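Local coordinates for protein ethanolamine kinase Pv091845 (PDB 2QG7) that probably phosphorylates ethanolamine, the first step of the route to phosphatidylethanolamine, as a malarial member of the choline/ethanolamine kinase family, at residues R232-F244 and F352-I364. Residues are numbered along the deposited sequence; the frame is centred on the assembly and turned at random.
Sequences RPSFLWNTIWKYF and FEYSCPMERAYDI
Phe235 N donates to Pro357 O where helix 236-244 begins beside strand 356-359, the two axes running nearly perpendicular at 99° and 9.2 Å apart at closest approach. Around this backbone bond, 2.8 Å from Phe235 N to Pro357 O, Pro357 CD lies over one face of the Phe235 ring in a CH-pi contact, while Cys356 SG packs against Phe235 CB and approaches the ring obliquely. The carboxylate of Glu359, brought round by a bend at chi2 (87°), divides its oxygens between two donors. OE1 takes the hydroxyl of Ser234 from above the carboxylate plane, and OE2 receives Trp237 NE1 on its syn side at 3.0 Å, with indole and carboxylate planes almost perpendicular. Ser234 OG in turn accepts from Leu236 N (3.2 Å), a capping bond; the same hydroxyl thereby joins the start of helix 236-251 to Glu359, itself the N-cap of helix 360-369. In the protein-kinase-like fold expected of the choline/ethanolamine kinase family, strand 356-359 pairs antiparallel with strand 290-293, and the contact sets helix 236-251 against that two-stranded pair. Leu236 CD1 lies over a face of the Tyr362 ring, 3.8 Å from its centroid. Met358, extended beyond CG, lays SD against Leu236 CB and brings CE to 3.7 Å from Leu236 CA.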
# COMPACT_ATOMS: atom_id res chain seq x y z
N ARG D 232 37.56 -2.29 11.35
CA ARG D 232 36.35 -2.85 12.00
C ARG D 232 35.02 -2.10 11.66
O ARG D 232 34.29 -1.67 12.56
CB ARG D 232 36.55 -2.98 13.53
N PRO D 233 34.70 -1.98 10.35
CA PRO D 233 33.56 -1.12 10.03
C PRO D 233 32.21 -1.87 9.86
O PRO D 233 32.17 -3.12 9.82
CB PRO D 233 34.01 -0.47 8.72
CG PRO D 233 34.70 -1.67 7.97
CD PRO D 233 35.27 -2.57 9.12
N SER D 234 31.13 -1.08 9.80
CA SER D 234 29.79 -1.55 9.52
C SER D 234 29.66 -1.81 8.02
O SER D 234 30.30 -1.14 7.19
CB SER D 234 28.78 -0.50 9.98
OG SER D 234 27.43 -0.85 9.64
N PHE D 235 28.83 -2.80 7.68
CA PHE D 235 28.57 -3.17 6.29
C PHE D 235 27.28 -2.50 5.77
O PHE D 235 26.92 -2.68 4.60
CB PHE D 235 28.44 -4.69 6.18
CG PHE D 235 29.74 -5.40 5.97
CD1 PHE D 235 29.87 -6.32 4.94
CD2 PHE D 235 30.83 -5.18 6.79
CE1 PHE D 235 31.08 -7.01 4.75
CE2 PHE D 235 32.03 -5.85 6.58
CZ PHE D 235 32.15 -6.76 5.57
N LEU D 236 26.62 -1.74 6.64
CA LEU D 236 25.31 -1.20 6.40
C LEU D 236 25.28 -0.10 5.34
O LEU D 236 24.46 -0.15 4.41
CB LEU D 236 24.70 -0.70 7.73
CG LEU D 236 23.39 0.05 7.84
CD1 LEU D 236 22.20 -0.68 7.13
CD2 LEU D 236 23.10 0.26 9.31
N TRP D 237 26.17 0.87 5.49
CA TRP D 237 26.19 2.04 4.62
C TRP D 237 26.77 1.73 3.27
O TRP D 237 26.39 2.33 2.28
CB TRP D 237 26.96 3.18 5.30
CG TRP D 237 26.57 3.29 6.70
CD1 TRP D 237 27.32 2.93 7.78
CD2 TRP D 237 25.31 3.75 7.22
NE1 TRP D 237 26.62 3.17 8.94
CE2 TRP D 237 25.38 3.66 8.62
CE3 TRP D 237 24.13 4.23 6.62
CZ2 TRP D 237 24.33 4.03 9.45
CZ3 TRP D 237 23.10 4.61 7.44
CH2 TRP D 237 23.20 4.51 8.84
N ASN D 238 27.71 0.79 3.22
CA ASN D 238 28.19 0.24 1.98
C ASN D 238 27.06 -0.42 1.19
O ASN D 238 27.06 -0.37 -0.04
CB ASN D 238 29.27 -0.82 2.28
CG ASN D 238 29.91 -1.39 1.01
OD1 ASN D 238 30.79 -0.75 0.40
ND2 ASN D 238 29.49 -2.60 0.63
N THR D 239 26.12 -1.06 1.89
CA THR D 239 25.01 -1.79 1.29
C THR D 239 23.92 -0.83 0.82
O THR D 239 23.45 -0.94 -0.31
CB THR D 239 24.41 -2.84 2.25
OG1 THR D 239 25.44 -3.75 2.64
CG2 THR D 239 23.32 -3.64 1.60
N ILE D 240 23.56 0.13 1.68
CA ILE D 240 22.59 1.17 1.32
C ILE D 240 23.04 1.98 0.11
O ILE D 240 22.26 2.21 -0.81
CB ILE D 240 22.24 2.10 2.52
CG1 ILE D 240 21.63 1.29 3.65
CG2 ILE D 240 21.25 3.19 2.09
CD1 ILE D 240 21.29 2.14 4.86
N TRP D 241 24.29 2.43 0.10
CA TRP D 241 24.86 3.13 -1.06
C TRP D 241 24.98 2.26 -2.29
O TRP D 241 24.87 2.77 -3.41
CB TRP D 241 26.22 3.79 -0.75
CG TRP D 241 26.08 5.00 0.13
CD1 TRP D 241 26.50 5.13 1.42
CD2 TRP D 241 25.48 6.25 -0.22
NE1 TRP D 241 26.20 6.38 1.91
CE2 TRP D 241 25.56 7.09 0.92
CE3 TRP D 241 24.86 6.75 -1.38
CZ2 TRP D 241 25.06 8.41 0.93
CZ3 TRP D 241 24.36 8.06 -1.36
CH2 TRP D 241 24.46 8.87 -0.21
N LYS D 242 25.18 0.96 -2.10
CA LYS D 242 25.25 0.05 -3.25
C LYS D 242 23.88 0.02 -3.94
O LYS D 242 23.80 0.06 -5.16
CB LYS D 242 25.63 -1.34 -2.76
CG LYS D 242 25.91 -2.43 -3.85
CD LYS D 242 25.49 -3.85 -3.22
CE LYS D 242 25.77 -5.01 -4.27
NZ LYS D 242 25.44 -6.39 -3.70
N TYR D 243 22.81 -0.07 -3.17
CA TYR D 243 21.46 -0.08 -3.72
C TYR D 243 21.14 1.25 -4.45
O TYR D 243 20.57 1.25 -5.53
CB TYR D 243 20.42 -0.34 -2.63
CG TYR D 243 20.47 -1.66 -1.90
CD1 TYR D 243 21.02 -2.82 -2.48
CD2 TYR D 243 19.93 -1.76 -0.63
CE1 TYR D 243 21.04 -4.05 -1.78
CE2 TYR D 243 19.94 -2.96 0.07
CZ TYR D 243 20.48 -4.11 -0.52
OH TYR D 243 20.48 -5.30 0.19
N PHE D 244 21.56 2.36 -3.85
CA PHE D 244 21.33 3.67 -4.37
C PHE D 244 21.97 3.79 -5.74
O PHE D 244 21.30 4.18 -6.71
CB PHE D 244 21.89 4.73 -3.43
CG PHE D 244 21.72 6.15 -3.93
CD1 PHE D 244 20.55 6.87 -3.63
CD2 PHE D 244 22.72 6.76 -4.72
CE1 PHE D 244 20.39 8.18 -4.13
CE2 PHE D 244 22.56 8.05 -5.21
CZ PHE D 244 21.41 8.76 -4.92
N PHE D 352 20.22 -16.56 6.85
CA PHE D 352 21.27 -15.59 7.17
C PHE D 352 21.95 -15.07 5.91
O PHE D 352 23.16 -14.83 5.92
CB PHE D 352 22.32 -16.27 8.06
CG PHE D 352 21.77 -16.78 9.36
CD1 PHE D 352 21.30 -18.09 9.46
CD2 PHE D 352 21.70 -15.96 10.47
CE1 PHE D 352 20.76 -18.56 10.68
CE2 PHE D 352 21.18 -16.41 11.66
CZ PHE D 352 20.70 -17.71 11.76
N GLU D 353 21.16 -14.91 4.84
CA GLU D 353 21.69 -14.39 3.57
C GLU D 353 22.09 -12.92 3.60
O GLU D 353 22.87 -12.49 2.77
CB GLU D 353 20.76 -14.68 2.38
CG GLU D 353 19.33 -14.17 2.50
CD GLU D 353 18.42 -14.69 1.33
OE1 GLU D 353 17.29 -14.13 1.08
OE2 GLU D 353 18.85 -15.68 0.67
N TYR D 354 21.55 -12.17 4.56
CA TYR D 354 21.91 -10.75 4.70
C TYR D 354 22.86 -10.49 5.84
O TYR D 354 23.31 -9.36 5.99
CB TYR D 354 20.67 -9.86 4.78
CG TYR D 354 19.78 -10.00 3.58
CD1 TYR D 354 18.66 -10.83 3.61
CD2 TYR D 354 20.07 -9.33 2.40
CE1 TYR D 354 17.85 -10.97 2.51
CE2 TYR D 354 19.27 -9.47 1.29
CZ TYR D 354 18.17 -10.28 1.36
OH TYR D 354 17.38 -10.42 0.24
N SER D 355 23.16 -11.53 6.61
CA SER D 355 24.01 -11.43 7.80
C SER D 355 25.40 -10.91 7.54
O SER D 355 26.13 -11.42 6.69
CB SER D 355 24.08 -12.76 8.52
OG SER D 355 22.79 -13.09 8.98
N CYS D 356 25.73 -9.86 8.28
CA CYS D 356 27.04 -9.24 8.20
C CYS D 356 27.19 -8.31 9.37
O CYS D 356 26.25 -8.15 10.17
CB CYS D 356 27.25 -8.50 6.88
SG CYS D 356 25.95 -7.30 6.51
N PRO D 357 28.39 -7.77 9.56
CA PRO D 357 28.64 -6.85 10.68
C PRO D 357 27.99 -5.48 10.50
O PRO D 357 28.30 -4.77 9.59
CB PRO D 357 30.17 -6.77 10.72
CG PRO D 357 30.66 -7.94 9.85
CD PRO D 357 29.63 -8.10 8.82
N MET D 358 27.06 -5.14 11.37
CA MET D 358 26.41 -3.83 11.32
C MET D 358 26.22 -3.37 12.74
O MET D 358 26.42 -4.16 13.66
CB MET D 358 25.02 -3.97 10.67
CG MET D 358 25.02 -4.24 9.19
SD MET D 358 23.39 -4.15 8.41
CE MET D 358 23.86 -4.56 6.73
N GLU D 359 25.78 -2.13 12.91
CA GLU D 359 25.31 -1.59 14.17
C GLU D 359 24.21 -2.47 14.74
O GLU D 359 23.28 -2.85 14.05
CB GLU D 359 24.76 -0.18 13.95
CG GLU D 359 25.81 0.89 13.62
CD GLU D 359 26.14 1.02 12.14
OE1 GLU D 359 25.85 0.08 11.34
OE2 GLU D 359 26.70 2.09 11.75
N ARG D 360 24.32 -2.77 16.03
CA ARG D 360 23.37 -3.61 16.73
C ARG D 360 22.01 -2.98 16.76
O ARG D 360 20.99 -3.69 16.90
CB ARG D 360 23.84 -3.97 18.15
CG ARG D 360 24.12 -2.78 19.08
CD ARG D 360 23.97 -3.14 20.55
NE ARG D 360 24.06 -1.96 21.44
CZ ARG D 360 24.06 -1.99 22.79
NH1 ARG D 360 23.99 -3.14 23.46
NH2 ARG D 360 24.14 -0.84 23.48
N ALA D 361 21.98 -1.65 16.66
CA ALA D 361 20.73 -0.90 16.74
C ALA D 361 19.93 -1.02 15.43
O ALA D 361 18.69 -1.04 15.46
CB ALA D 361 20.99 0.52 17.09
N TYR D 362 20.63 -1.14 14.29
CA TYR D 362 19.97 -1.51 13.03
C TYR D 362 19.13 -2.82 13.09
O TYR D 362 17.98 -2.85 12.63
CB TYR D 362 20.96 -1.59 11.91
CG TYR D 362 20.30 -1.96 10.63
CD1 TYR D 362 19.67 -0.99 9.83
CD2 TYR D 362 20.28 -3.30 10.21
CE1 TYR D 362 19.05 -1.34 8.62
CE2 TYR D 362 19.63 -3.67 9.02
CZ TYR D 362 19.03 -2.68 8.23
OH TYR D 362 18.41 -3.07 7.06
N ASP D 363 19.72 -3.89 13.63
CA ASP D 363 19.07 -5.19 13.70
C ASP D 363 17.83 -5.20 14.58
O ASP D 363 16.88 -5.92 14.29
CB ASP D 363 20.06 -6.24 14.16
CG ASP D 363 19.89 -7.59 13.46
OD1 ASP D 363 19.19 -7.67 12.41
OD2 ASP D 363 20.48 -8.57 13.99
N ILE D 364 17.83 -4.42 15.63
CA ILE D 364 16.71 -4.32 16.54
C ILE D 364 15.56 -3.47 15.96
O ILE D 364 14.39 -3.87 16.03
CB ILE D 364 17.15 -3.78 17.95
CG1 ILE D 364 18.32 -4.62 18.49
CG2 ILE D 364 15.94 -3.72 18.96
CD1 ILE D 364 19.07 -4.00 19.70